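Local coordinates for protein ofchtiv-allosamidin (Ostrinia furnacalis, PDB 6JMB) that probably hydrolyses chitin as a group IV insect chitinase of glycoside hydrolase family 18, and binds the inhibitor allosamidin in its active-site cleft, at residues G197-A207 / P248-L256; N305-F313 / F321-K330. All coordinates share one frame; numbering follows the deposited sequence.

Contact 1. Residues G197-A207 / P248-L256; sequences GAWDSVTGHNA and PFYGRTFQL
The ring of Phe254 lies in a pocket of loop backbone formed by Gly197, Ala198, Val202, Thr203 and Gly204. Thr203 CA stands over one ring face, 4.0 Å from the centroid, in a CH-pi contact displaced toward the rim, while Gly197 O comes obliquely to within 3.2 Å of Phe254 CE2. Thr203 CG2 also meets Leu256 CD2, and its OG1 turns to Ser266 and Ala263. The type I turn from Gly197 to Asp200, closed by Asp200 N bonding to Gly197 O, places Trp199 against the Arg252 side chain. There its CH2 corner approaches Arg252 NE at 3.6 Å, and CZ3 sits over one face of the guanidinium, the two planes 63° apart, so the groups cross and do not stack flat. Arg252 is extended from CG to NE, and its guanidinium has the indole over one face and Asn206 OD1 at its edge. A water joins Arg252 NH1 to Ala198 N, and NH2 forms a salt bridge with Asp194. With CG anti to the backbone N (chi1 -174°), Asn206 sets its amide against Pro248 CB and the Tyr250 ring. ND2 gives only a weak, bent bond to Tyr250 O (3.3 Å, 120° at the hydrogen), but a second water accepts from ND2 and donates to the same carbonyl. Tyr250, which touches bound allosamizoline, sends its hydroxyl to Asp194 as well. The contact thus fastens the loop after strand 187-190 to strand 243-256 of the TIM-barrel region, apolar around Phe254 and polar near the sugar site. Asp194 OD1 is met by Tyr250 OH and Arg252 NH2, while the Asp194 backbone N donates to Asn206 OD1, an arrangement that probably helps hold Tyr250 beside the ligand.

Contact 2. Residues N305-F313 / F321-K330; sequences NLAKVPYAF and FDNVESMTAK
Strand 309-313 belongs to what is, as in other family 18 chitinases, the small alpha+beta insertion domain between barrel strand seven (243-256) and barrel helix seven (324-336), and here it packs on the capped start of that helix. It runs nearly antiparallel to helix 324-330, at 152° between their directions and 7.8 Å between axes. Pro310 is the wedge. Its CG stands over the centre of the Phe321 ring, 3.8 Å from the centroid and 11° off the normal, a well-centred CH-pi contact, and CB reaches Phe321 CZ. Ala312 CB adds an apolar touch at Phe321 CE1, while Phe289 meets the same ring edge-to-face. Phe321 CG falls between its backbone N and carbonyl carbon (chi1 67°), which brings the ring back beneath the proline. Asn323 also meets Pro310, roughly at right angles to the ring contact, the two side chains sliding past each other in opposite directions with ND2 3.7 Å from Pro310 CG. Asn323 is the N-cap and forms a capping box with Ser326: Ser326 N donates to Asn323 OD1, and Asn323 N donates to Ser326 OG. That hydroxyl in turn donates a hydrogen bond to Asp322 OD1, which also receives Lys330 NZ in a salt bridge, the two donors arriving from opposite faces of the carboxylate plane. Val309 CG1 lies against this buried ion pair, 3.3 Å from Lys330 NZ. One water ties the segments together, donating to Lys308 O and Ser326 O and accepting from Lys330 NZ, whose bent chain end reaches Asp322 OD1 at 2.6 Å.

Both contacts are largely buried, with centres 13 Å apart; they follow one another along the chain within the family 18 range and reach the same sheet. Contact 1 reaches the ligand pocket through Tyr250, whereas contact 2 stays about 12 Å from the bound inhibitor at its Phe321 and Asp322 side chains. They meet directly: Ala207 O probably accepts a hydrogen bond from Lys330 NZ, His205 packs on Val309, and Pro248 on Asp322. Each sets a C-H over a phenylalanine face, a backbone CA in contact 1 and a proline CG in contact 2, yet their polar parts differ. Contact 1 directs its polar groups toward Asp194 near the inhibitor; contact 2 keeps its ion pair and capping bonds within 321-330.

Contact 1. Residues G197-A207 / P248-L256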
loop_
_atom_site.group_PDB
_atom_site.type_symbol
_atom_site.label_atom_id
_atom_site.label_comp_id
_atom_site.label_asym_id
_atom_site.label_seq_id
_atom_site.Cartn_x
_atom_site.Cartn_y
_atom_site.Cartn_z
ATOM N N GLY A 197 -4.873 12.307 -6.619
ATOM C CA GLY A 197 -3.612 12.878 -6.197
ATOM C C GLY A 197 -3.282 14.075 -7.054
ATOM O O GLY A 197 -4.063 14.476 -7.918
ATOM N N ALA A 198 -2.096 14.630 -6.816
ATOM C CA ALA A 198 -1.702 15.887 -7.447
ATOM C C ALA A 198 -1.576 15.803 -8.965
ATOM O O ALA A 198 -1.438 16.851 -9.610
ATOM C CB ALA A 198 -0.402 16.381 -6.826
ATOM N N TRP A 199 -1.618 14.601 -9.544
ATOM C CA TRP A 199 -1.669 14.437 -10.996
ATOM C C TRP A 199 -3.029 14.806 -11.575
ATOM O O TRP A 199 -3.145 14.978 -12.793
ATOM C CB TRP A 199 -1.348 12.980 -11.358
ATOM C CG TRP A 199 -2.199 11.986 -10.604
ATOM C CD1 TRP A 199 -3.441 11.541 -10.955
ATOM C CD2 TRP A 199 -1.871 11.331 -9.369
ATOM N NE1 TRP A 199 -3.908 10.649 -10.011
ATOM C CE2 TRP A 199 -2.960 10.503 -9.031
ATOM C CE3 TRP A 199 -0.766 11.374 -8.513
ATOM C CZ2 TRP A 199 -2.972 9.717 -7.880
ATOM C CZ3 TRP A 199 -0.779 10.586 -7.369
ATOM C CH2 TRP A 199 -1.874 9.771 -7.066
ATOM N N ASP A 200 -4.063 14.907 -10.743
ATOM C CA ASP A 200 -5.403 15.227 -11.211
ATOM C C ASP A 200 -5.551 16.731 -11.436
ATOM O O ASP A 200 -4.757 17.546 -10.955
ATOM C CB ASP A 200 -6.456 14.776 -10.194
ATOM C CG ASP A 200 -6.647 13.272 -10.171
ATOM O OD1 ASP A 200 -6.489 12.621 -11.229
ATOM O OD2 ASP A 200 -6.985 12.740 -9.087
ATOM N N SER A 201 -6.608 17.097 -12.165
ATOM C CA SER A 201 -6.866 18.504 -12.447
ATOM C C SER A 201 -7.614 19.203 -11.321
ATOM O O SER A 201 -7.713 20.436 -11.333
ATOM C CB SER A 201 -7.671 18.638 -13.738
ATOM O OG SER A 201 -8.950 18.053 -13.584
ATOM N N VAL A 202 -8.139 18.444 -10.358
ATOM C CA VAL A 202 -8.896 18.974 -9.233
ATOM C C VAL A 202 -8.449 18.225 -7.987
ATOM O O VAL A 202 -7.888 17.130 -8.062
ATOM C CB VAL A 202 -10.421 18.792 -9.429
ATOM C CG1 VAL A 202 -10.916 19.588 -10.648
ATOM C CG2 VAL A 202 -10.773 17.316 -9.597
ATOM N N THR A 203 -8.703 18.830 -6.829
ATOM C CA THR A 203 -8.459 18.142 -5.566
ATOM C C THR A 203 -9.359 16.918 -5.457
ATOM O O THR A 203 -10.448 16.860 -6.033
ATOM C CB THR A 203 -8.746 19.075 -4.387
ATOM O OG1 THR A 203 -10.114 19.509 -4.445
ATOM C CG2 THR A 203 -7.820 20.289 -4.414
ATOM N N GLY A 204 -8.887 15.926 -4.717
ATOM C CA GLY A 204 -9.652 14.709 -4.521
ATOM C C GLY A 204 -9.027 13.914 -3.400
ATOM O O GLY A 204 -7.899 14.181 -2.971
ATOM N N HIS A 205 -9.779 12.935 -2.921
ATOM C CA HIS A 205 -9.344 12.172 -1.764
ATOM C C HIS A 205 -8.426 11.030 -2.166
ATOM O O HIS A 205 -8.617 10.378 -3.198
ATOM C CB HIS A 205 -10.539 11.633 -0.981
ATOM C CG HIS A 205 -11.458 12.705 -0.486
ATOM N ND1 HIS A 205 -11.043 13.725 0.341
ATOM C CD2 HIS A 205 -12.777 12.915 -0.712
ATOM C CE1 HIS A 205 -12.068 14.515 0.609
ATOM N NE2 HIS A 205 -13.132 14.044 -0.016
ATOM N N ASN A 206 -7.430 10.792 -1.323
ATOM C CA ASN A 206 -6.499 9.695 -1.539
ATOM C C ASN A 206 -7.210 8.353 -1.407
ATOM O O ASN A 206 -6.936 7.418 -2.173
ATOM C CB ASN A 206 -5.378 9.838 -0.507
ATOM C CG ASN A 206 -4.250 8.851 -0.697
ATOM O OD1 ASN A 206 -3.902 8.469 -1.816
ATOM N ND2 ASN A 206 -3.643 8.454 0.413
ATOM N N ALA A 207 -8.146 8.250 -0.467
ATOM C CA ALA A 207 -8.848 6.993 -0.239
ATOM C C ALA A 207 -10.281 7.244 0.212
ATOM O O ALA A 207 -10.664 6.846 1.318
ATOM C CB ALA A 207 -8.090 6.160 0.800
ATOM N N PRO A 248 -4.133 3.855 3.621
ATOM C CA PRO A 248 -2.909 4.668 3.577
ATOM C C PRO A 248 -2.571 5.319 4.910
ATOM O O PRO A 248 -3.455 5.827 5.605
ATOM C CB PRO A 248 -3.267 5.743 2.546
ATOM C CG PRO A 248 -4.749 5.976 2.793
ATOM C CD PRO A 248 -5.330 4.638 3.240
ATOM N N PHE A 249 -1.283 5.344 5.259
ATOM C CA PHE A 249 -0.782 6.097 6.400
ATOM C C PHE A 249 -0.139 7.407 5.956
ATOM O O PHE A 249 0.707 7.962 6.668
ATOM C CB PHE A 249 0.225 5.270 7.205
ATOM C CG PHE A 249 -0.389 4.230 8.112
ATOM C CD1 PHE A 249 -1.706 3.799 7.970
ATOM C CD2 PHE A 249 0.379 3.686 9.126
ATOM C CE1 PHE A 249 -2.235 2.831 8.828
ATOM C CE2 PHE A 249 -0.138 2.725 9.984
ATOM C CZ PHE A 249 -1.449 2.297 9.841
ATOM N N TYR A 250 -0.504 7.885 4.776
ATOM C CA TYR A 250 0.007 9.124 4.222
ATOM C C TYR A 250 -1.164 9.826 3.556
ATOM O O TYR A 250 -2.208 9.220 3.290
ATOM C CB TYR A 250 1.116 8.862 3.184
ATOM C CG TYR A 250 0.607 8.049 2.013
ATOM C CD1 TYR A 250 0.505 6.662 2.101
ATOM C CD2 TYR A 250 0.203 8.661 0.837
ATOM C CE1 TYR A 250 0.012 5.914 1.058
ATOM C CE2 TYR A 250 -0.292 7.912 -0.223
ATOM C CZ TYR A 250 -0.382 6.535 -0.101
ATOM O OH TYR A 250 -0.871 5.768 -1.138
ATOM N N GLY A 251 -0.977 11.118 3.295
ATOM C CA GLY A 251 -1.934 11.908 2.556
ATOM C C GLY A 251 -1.295 12.468 1.297
ATOM O O GLY A 251 -0.089 12.321 1.064
ATOM N N ARG A 252 -2.120 13.119 0.480
ATOM C CA ARG A 252 -1.653 13.736 -0.753
ATOM C C ARG A 252 -2.021 15.213 -0.760
ATOM O O ARG A 252 -3.048 15.618 -0.201
ATOM C CB ARG A 252 -2.178 12.986 -1.988
ATOM C CG ARG A 252 -1.618 11.571 -2.057
ATOM C CD ARG A 252 -1.859 10.904 -3.408
ATOM N NE ARG A 252 -1.047 9.694 -3.524
ATOM C CZ ARG A 252 0.249 9.686 -3.823
ATOM N NH1 ARG A 252 0.886 10.826 -4.067
ATOM N NH2 ARG A 252 0.913 8.532 -3.892
ATOM N N THR A 253 -1.152 16.025 -1.370
ATOM C CA THR A 253 -1.194 17.471 -1.200
ATOM C C THR A 253 -1.261 18.173 -2.550
ATOM O O THR A 253 -0.674 17.723 -3.542
ATOM C CB THR A 253 0.013 17.989 -0.397
ATOM O OG1 THR A 253 1.182 17.947 -1.219
ATOM C CG2 THR A 253 0.250 17.148 0.860
ATOM N N PHE A 254 -1.981 19.294 -2.557
ATOM C CA PHE A 254 -2.324 20.019 -3.771
ATOM C C PHE A 254 -2.108 21.510 -3.546
ATOM O O PHE A 254 -2.162 22.008 -2.418
ATOM C CB PHE A 254 -3.813 19.855 -4.115
ATOM C CG PHE A 254 -4.256 18.442 -4.378
ATOM C CD1 PHE A 254 -4.415 17.535 -3.338
ATOM C CD2 PHE A 254 -4.576 18.037 -5.670
ATOM C CE1 PHE A 254 -4.853 16.237 -3.588
ATOM C CE2 PHE A 254 -5.017 16.742 -5.923
ATOM C CZ PHE A 254 -5.154 15.846 -4.879
ATOM N N GLN A 255 -1.889 22.226 -4.652
ATOM C CA GLN A 255 -1.908 23.687 -4.700
ATOM C C GLN A 255 -3.214 24.082 -5.376
ATOM O O GLN A 255 -3.411 23.795 -6.560
ATOM C CB GLN A 255 -0.719 24.200 -5.514
ATOM C CG GLN A 255 -0.674 25.714 -5.655
ATOM C CD GLN A 255 0.352 26.185 -6.675
ATOM O OE1 GLN A 255 0.687 25.472 -7.620
ATOM N NE2 GLN A 255 0.858 27.399 -6.481
ATOM N N LEU A 256 -4.111 24.723 -4.632
ATOM C CA LEU A 256 -5.384 25.139 -5.202
ATOM C C LEU A 256 -5.180 26.175 -6.302
ATOM O O LEU A 256 -4.263 26.998 -6.254
ATOM C CB LEU A 256 -6.264 25.748 -4.116
ATOM C CG LEU A 256 -6.792 24.772 -3.065
ATOM C CD1 LEU A 256 -7.373 25.536 -1.876
ATOM C CD2 LEU A 256 -7.824 23.832 -3.677
HETATM O O HOH W 1 -0.067 13.506 -4.957
HETATM O O HOH W 2 -5.010 9.463 2.889
#

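Contact 2. Residues N305-F313 / F321-K330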
loop_
_atom_site.group_PDB
_atom_site.type_symbol
_atom_site.label_atom_id
_atom_site.label_comp_id
_atom_site.label_asym_id
_atom_site.label_seq_id
_atom_site.Cartn_x
_atom_site.Cartn_y
_atom_site.Cartn_z
ATOM N N ASN A 305 -18.478 14.177 4.465
ATOM C CA ASN A 305 -19.408 13.212 5.039
ATOM C C ASN A 305 -20.070 12.332 3.992
ATOM O O ASN A 305 -20.897 11.487 4.346
ATOM C CB ASN A 305 -20.463 13.918 5.899
ATOM C CG ASN A 305 -20.994 13.038 7.008
ATOM O OD1 ASN A 305 -20.401 12.012 7.350
ATOM N ND2 ASN A 305 -22.129 13.436 7.580
ATOM N N LEU A 306 -19.733 12.515 2.717
ATOM C CA LEU A 306 -20.085 11.534 1.704
ATOM C C LEU A 306 -19.005 10.460 1.607
ATOM O O LEU A 306 -19.305 9.259 1.636
ATOM C CB LEU A 306 -20.272 12.230 0.352
ATOM C CG LEU A 306 -21.356 13.309 0.290
ATOM C CD1 LEU A 306 -21.372 13.978 -1.075
ATOM C CD2 LEU A 306 -22.709 12.698 0.600
ATOM N N ALA A 307 -17.740 10.887 1.540
ATOM C CA ALA A 307 -16.611 9.984 1.352
ATOM C C ALA A 307 -16.069 9.412 2.656
ATOM O O ALA A 307 -15.308 8.436 2.619
ATOM C CB ALA A 307 -15.485 10.707 0.608
ATOM N N LYS A 308 -16.432 10.000 3.797
ATOM C CA LYS A 308 -16.026 9.528 5.130
ATOM C C LYS A 308 -14.529 9.716 5.381
ATOM O O LYS A 308 -13.885 8.879 6.016
ATOM C CB LYS A 308 -16.466 8.088 5.426
ATOM C CG LYS A 308 -17.875 7.748 4.954
ATOM C CD LYS A 308 -18.919 8.625 5.620
ATOM C CE LYS A 308 -20.297 8.287 5.081
ATOM N NZ LYS A 308 -21.351 9.147 5.700
ATOM N N VAL A 309 -13.974 10.824 4.894
ATOM C CA VAL A 309 -12.548 11.118 5.071
ATOM C C VAL A 309 -12.371 12.599 5.335
ATOM O O VAL A 309 -13.173 13.436 4.902
ATOM C CB VAL A 309 -11.718 10.727 3.828
ATOM C CG1 VAL A 309 -11.612 9.215 3.707
ATOM C CG2 VAL A 309 -12.305 11.349 2.570
ATOM N N PRO A 310 -11.300 12.952 6.041
ATOM C CA PRO A 310 -11.008 14.363 6.303
ATOM C C PRO A 310 -10.144 14.971 5.208
ATOM O O PRO A 310 -9.442 14.289 4.459
ATOM C CB PRO A 310 -10.195 14.291 7.600
ATOM C CG PRO A 310 -9.391 13.031 7.417
ATOM C CD PRO A 310 -10.337 12.062 6.720
ATOM N N TYR A 311 -10.195 16.294 5.145
ATOM C CA TYR A 311 -9.270 17.053 4.322
ATOM C C TYR A 311 -9.010 18.372 5.027
ATOM O O TYR A 311 -9.757 18.770 5.925
ATOM C CB TYR A 311 -9.801 17.255 2.893
ATOM C CG TYR A 311 -11.104 18.017 2.810
ATOM C CD1 TYR A 311 -12.320 17.398 3.080
ATOM C CD2 TYR A 311 -11.121 19.363 2.461
ATOM C CE1 TYR A 311 -13.515 18.098 3.006
ATOM C CE2 TYR A 311 -12.311 20.066 2.385
ATOM C CZ TYR A 311 -13.496 19.432 2.658
ATOM O OH TYR A 311 -14.681 20.142 2.580
ATOM N N ALA A 312 -7.942 19.050 4.623
ATOM C CA ALA A 312 -7.531 20.267 5.299
ATOM C C ALA A 312 -7.052 21.279 4.276
ATOM O O ALA A 312 -6.511 20.917 3.229
ATOM C CB ALA A 312 -6.427 19.992 6.326
ATOM N N PHE A 313 -7.253 22.556 4.580
ATOM C CA PHE A 313 -6.766 23.592 3.684
ATOM C C PHE A 313 -6.253 24.788 4.468
ATOM O O PHE A 313 -6.677 25.053 5.597
ATOM C CB PHE A 313 -7.803 24.020 2.632
ATOM C CG PHE A 313 -9.111 24.460 3.205
ATOM C CD1 PHE A 313 -9.305 25.778 3.584
ATOM C CD2 PHE A 313 -10.152 23.559 3.358
ATOM C CE1 PHE A 313 -10.515 26.194 4.108
ATOM C CE2 PHE A 313 -11.371 23.969 3.879
ATOM C CZ PHE A 313 -11.548 25.288 4.255
ATOM N N PHE A 321 -6.096 13.412 3.672
ATOM C CA PHE A 321 -5.383 12.510 4.572
ATOM C C PHE A 321 -6.379 11.567 5.231
ATOM O O PHE A 321 -7.586 11.635 4.990
ATOM C CB PHE A 321 -4.532 13.280 5.593
ATOM C CG PHE A 321 -5.329 14.070 6.599
ATOM C CD1 PHE A 321 -6.015 15.217 6.230
ATOM C CD2 PHE A 321 -5.370 13.672 7.930
ATOM C CE1 PHE A 321 -6.736 15.947 7.170
ATOM C CE2 PHE A 321 -6.079 14.405 8.872
ATOM C CZ PHE A 321 -6.765 15.538 8.491
ATOM N N ASP A 322 -5.855 10.659 6.050
ATOM C CA ASP A 322 -6.684 9.761 6.837
ATOM C C ASP A 322 -6.246 9.832 8.291
ATOM O O ASP A 322 -5.048 9.912 8.582
ATOM C CB ASP A 322 -6.606 8.329 6.297
ATOM C CG ASP A 322 -7.614 8.079 5.189
ATOM O OD1 ASP A 322 -8.784 7.789 5.517
ATOM O OD2 ASP A 322 -7.256 8.202 3.991
ATOM N N ASN A 323 -7.221 9.830 9.196
ATOM C CA ASN A 323 -6.978 9.966 10.628
ATOM C C ASN A 323 -7.613 8.784 11.360
ATOM O O ASN A 323 -8.078 7.831 10.740
ATOM C CB ASN A 323 -7.452 11.333 11.134
ATOM C CG ASN A 323 -8.932 11.578 10.893
ATOM O OD1 ASN A 323 -9.689 10.665 10.553
ATOM N ND2 ASN A 323 -9.355 12.830 11.081
ATOM N N VAL A 324 -7.645 8.857 12.693
ATOM C CA VAL A 324 -8.196 7.747 13.470
ATOM C C VAL A 324 -9.661 7.516 13.119
ATOM O O VAL A 324 -10.102 6.372 12.959
ATOM C CB VAL A 324 -7.984 7.988 14.976
ATOM C CG1 VAL A 324 -8.906 7.087 15.814
ATOM C CG2 VAL A 324 -6.514 7.784 15.340
ATOM N N GLU A 325 -10.424 8.598 12.960
ATOM C CA GLU A 325 -11.847 8.472 12.667
ATOM C C GLU A 325 -12.087 7.861 11.290
ATOM O O GLU A 325 -12.935 6.976 11.135
ATOM C CB GLU A 325 -12.514 9.843 12.802
ATOM C CG GLU A 325 -12.218 10.521 14.146
ATOM C CD GLU A 325 -11.084 11.549 14.076
ATOM O OE1 GLU A 325 -9.887 11.164 14.097
ATOM O OE2 GLU A 325 -11.396 12.759 14.016
ATOM N N SER A 326 -11.346 8.303 10.270
ATOM C CA SER A 326 -11.560 7.736 8.944
ATOM C C SER A 326 -11.014 6.318 8.846
ATOM O O SER A 326 -11.583 5.485 8.138
ATOM C CB SER A 326 -10.979 8.644 7.853
ATOM O OG SER A 326 -9.558 8.657 7.877
ATOM N N MET A 327 -9.923 6.025 9.557
ATOM C CA MET A 327 -9.427 4.655 9.627
ATOM C C MET A 327 -10.465 3.741 10.264
ATOM O O MET A 327 -10.675 2.614 9.806
ATOM C CB MET A 327 -8.118 4.625 10.424
ATOM C CG MET A 327 -7.285 3.372 10.247
ATOM S SD MET A 327 -6.819 3.092 8.529
ATOM C CE MET A 327 -5.729 4.477 8.205
ATOM N N THR A 328 -11.142 4.224 11.310
ATOM C CA THR A 328 -12.204 3.442 11.943
ATOM C C THR A 328 -13.305 3.106 10.940
ATOM O O THR A 328 -13.754 1.957 10.850
ATOM C CB THR A 328 -12.768 4.203 13.147
ATOM O OG1 THR A 328 -11.731 4.364 14.127
ATOM C CG2 THR A 328 -13.925 3.423 13.787
ATOM N N ALA A 329 -13.738 4.100 10.162
ATOM C CA ALA A 329 -14.762 3.856 9.152
ATOM C C ALA A 329 -14.297 2.831 8.125
ATOM O O ALA A 329 -15.081 1.982 7.686
ATOM C CB ALA A 329 -15.169 5.171 8.474
ATOM N N LYS A 330 -13.027 2.896 7.730
ATOM C CA LYS A 330 -12.502 1.946 6.754
ATOM C C LYS A 330 -12.510 0.523 7.302
ATOM O O LYS A 330 -12.893 -0.416 6.596
ATOM C CB LYS A 330 -11.085 2.360 6.350
ATOM C CG LYS A 330 -11.046 3.462 5.283
ATOM C CD LYS A 330 -9.654 4.077 5.136
ATOM C CE LYS A 330 -9.550 4.982 3.909
ATOM N NZ LYS A 330 -10.357 6.237 4.055
HETATM O O HOH W 3 -12.775 6.329 5.659
#